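Local atomic coordinates of VP35 (Myotis lucifugus, PDB entry 6DKU), a protein that is a bat-genome homologue of filoviral VP35, represented here by its interferon inhibitory domain, and probably acts as an antagonist of innate immune signalling. Residues E29-A33 and W113-Y117. The protein carries 1 engineered substitution. Numbering follows the deposited sequence.
Sequences ELVSA and WVYIY
Val114 and Tyr115, adjacent residues of strand 113-119, dock against one flank of helix 26-37; the axes of segments 29-33 and 113-117 run nearly perpendicular (81°) and approach to 7.8 Å. In the tightly packed part, a valine methyl sits on the helix backbone. Val114 sends CG1, which lies anti to the backbone N, straight at the helix, where it rests 3.5 Å from Leu30 N and 3.6 Å from Glu29 C. The same methyl meets CB of Leu30 and, 4.3 Å away, CB of Ala33, and it also lies over the rim of one face of the Tyr115 ring. Leu30 carries the packing on to Ile65 and Thr69 of helix 61-71, placing the contact where helices and sheet meet.

The buried pair of Glu29 and Tyr115 belongs to this tight part too. Their side chains cross at about a right angle, with the ring plane turned 62° from the carboxylate and Glu29 CB 3.6 Å from Tyr115 CE2. Tyr115 OH donates to Glu29 OE1 over 3.2 Å, meeting that oxygen on its anti side and 15° out of the carboxylate plane, and OE1 also lies at the ring edge, beside CE2. Only the side of the partly exposed Ser32 is loose: its OG gives a weak hydrogen bond of 3.4 Å to Tyr115 OH.

Val114 and Tyr115 sit opposite Leu126 of strand 122-127 in a classic beta bulge, consistent with both serving the contact. Beyond the phenol, Glu29 OE2 forms a salt bridge with Arg24 and is hydrogen-bonded to Tyr95 OH. The carboxylate thus ties tyrosines from the strand and a loop to the helix, and the nearby arginine would be expected to stabilise its negative charge within this buried helix-sheet junction of the interferon inhibitory domain.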
loop_
_atom_site.group_PDB
_atom_site.type_symbol
_atom_site.label_atom_id
_atom_site.label_comp_id
_atom_site.label_asym_id
_atom_site.label_seq_id
_atom_site.Cartn_x
_atom_site.Cartn_y
_atom_site.Cartn_z
ATOM N N GLU A 29 1.437 -1.124 5.396
ATOM C CA GLU A 29 0.345 -0.317 4.880
ATOM C C GLU A 29 0.328 -0.296 3.360
ATOM O O GLU A 29 -0.749 -0.264 2.766
ATOM C CB GLU A 29 0.429 1.107 5.426
ATOM C CG GLU A 29 0.810 1.190 6.886
ATOM C CD GLU A 29 -0.309 0.774 7.820
ATOM O OE1 GLU A 29 -1.378 0.344 7.325
ATOM O OE2 GLU A 29 -0.117 0.881 9.055
ATOM N N LEU A 30 1.492 -0.308 2.711
ATOM C CA LEU A 30 1.499 -0.339 1.253
ATOM C C LEU A 30 0.930 -1.652 0.737
ATOM O O LEU A 30 0.178 -1.669 -0.245
ATOM C CB LEU A 30 2.913 -0.120 0.719
ATOM C CG LEU A 30 3.039 -0.068 -0.804
ATOM C CD1 LEU A 30 1.998 0.860 -1.419
ATOM C CD2 LEU A 30 4.433 0.375 -1.196
ATOM N N VAL A 31 1.282 -2.762 1.388
ATOM C CA VAL A 31 0.673 -4.047 1.052
ATOM C C VAL A 31 -0.843 -3.955 1.178
ATOM O O VAL A 31 -1.592 -4.328 0.264
ATOM C CB VAL A 31 1.248 -5.157 1.950
ATOM C CG1 VAL A 31 0.483 -6.453 1.761
ATOM C CG2 VAL A 31 2.733 -5.347 1.676
ATOM N N SER A 32 -1.309 -3.421 2.310
ATOM C CA SER A 32 -2.742 -3.284 2.546
ATOM C C SER A 32 -3.404 -2.376 1.509
ATOM O O SER A 32 -4.543 -2.623 1.097
ATOM C CB SER A 32 -2.975 -2.751 3.962
ATOM O OG SER A 32 -4.348 -2.811 4.308
ATOM N N ALA A 33 -2.709 -1.320 1.077
ATOM C CA ALA A 33 -3.276 -0.405 0.092
ATOM C C ALA A 33 -3.403 -1.082 -1.261
ATOM O O ALA A 33 -4.441 -0.968 -1.929
ATOM C CB ALA A 33 -2.409 0.850 -0.020
ATOM N N TRP A 113 2.418 7.576 -2.770
ATOM C CA TRP A 113 1.389 7.666 -1.740
ATOM C C TRP A 113 0.995 6.273 -1.272
ATOM O O TRP A 113 1.075 5.297 -2.021
ATOM C CB TRP A 113 0.153 8.405 -2.259
ATOM C CG TRP A 113 0.404 9.842 -2.594
ATOM C CD1 TRP A 113 0.554 10.372 -3.839
ATOM C CD2 TRP A 113 0.543 10.934 -1.674
ATOM N NE1 TRP A 113 0.777 11.716 -3.754
ATOM C CE2 TRP A 113 0.777 12.090 -2.437
ATOM C CE3 TRP A 113 0.509 11.041 -0.283
ATOM C CZ2 TRP A 113 0.967 13.343 -1.857
ATOM C CZ3 TRP A 113 0.697 12.282 0.290
ATOM C CH2 TRP A 113 0.922 13.419 -0.498
ATOM N N VAL A 114 0.580 6.181 -0.011
ATOM C CA VAL A 114 0.099 4.922 0.546
ATOM C C VAL A 114 -1.316 5.127 1.070
ATOM O O VAL A 114 -2.259 4.458 0.631
ATOM C CB VAL A 114 1.027 4.400 1.655
ATOM C CG1 VAL A 114 0.529 3.049 2.162
ATOM C CG2 VAL A 114 2.465 4.300 1.148
ATOM N N TYR A 115 -1.481 6.053 2.003
ATOM C CA TYR A 115 -2.793 6.336 2.558
ATOM C C TYR A 115 -3.087 7.822 2.472
ATOM O O TYR A 115 -2.212 8.662 2.713
ATOM C CB TYR A 115 -2.904 5.907 4.023
ATOM C CG TYR A 115 -3.066 4.429 4.256
ATOM C CD1 TYR A 115 -3.553 3.588 3.261
ATOM C CD2 TYR A 115 -2.732 3.873 5.486
ATOM C CE1 TYR A 115 -3.691 2.232 3.484
ATOM C CE2 TYR A 115 -2.866 2.525 5.715
ATOM C CZ TYR A 115 -3.346 1.708 4.714
ATOM O OH TYR A 115 -3.480 0.363 4.955
ATOM N N ILE A 116 -4.327 8.130 2.140
ATOM C CA ILE A 116 -4.909 9.437 2.390
ATOM C C ILE A 116 -5.789 9.271 3.625
ATOM O O ILE A 116 -6.871 8.676 3.550
ATOM C CB ILE A 116 -5.710 9.945 1.190
ATOM C CG1 ILE A 116 -4.834 9.995 -0.059
ATOM C CG2 ILE A 116 -6.252 11.323 1.477
ATOM C CD1 ILE A 116 -3.411 10.445 0.185
ATOM N N TYR A 117 -5.314 9.754 4.771
ATOM C CA TYR A 117 -6.110 9.690 5.990
ATOM C C TYR A 117 -7.156 10.793 5.997
ATOM O O TYR A 117 -6.879 11.930 5.605
ATOM C CB TYR A 117 -5.227 9.832 7.226
ATOM C CG TYR A 117 -4.404 8.613 7.548
ATOM C CD1 TYR A 117 -4.995 7.457 8.031
ATOM C CD2 TYR A 117 -3.031 8.627 7.383
ATOM C CE1 TYR A 117 -4.233 6.343 8.326
ATOM C CE2 TYR A 117 -2.265 7.527 7.674
ATOM C CZ TYR A 117 -2.866 6.390 8.145
ATOM O OH TYR A 117 -2.085 5.299 8.431
#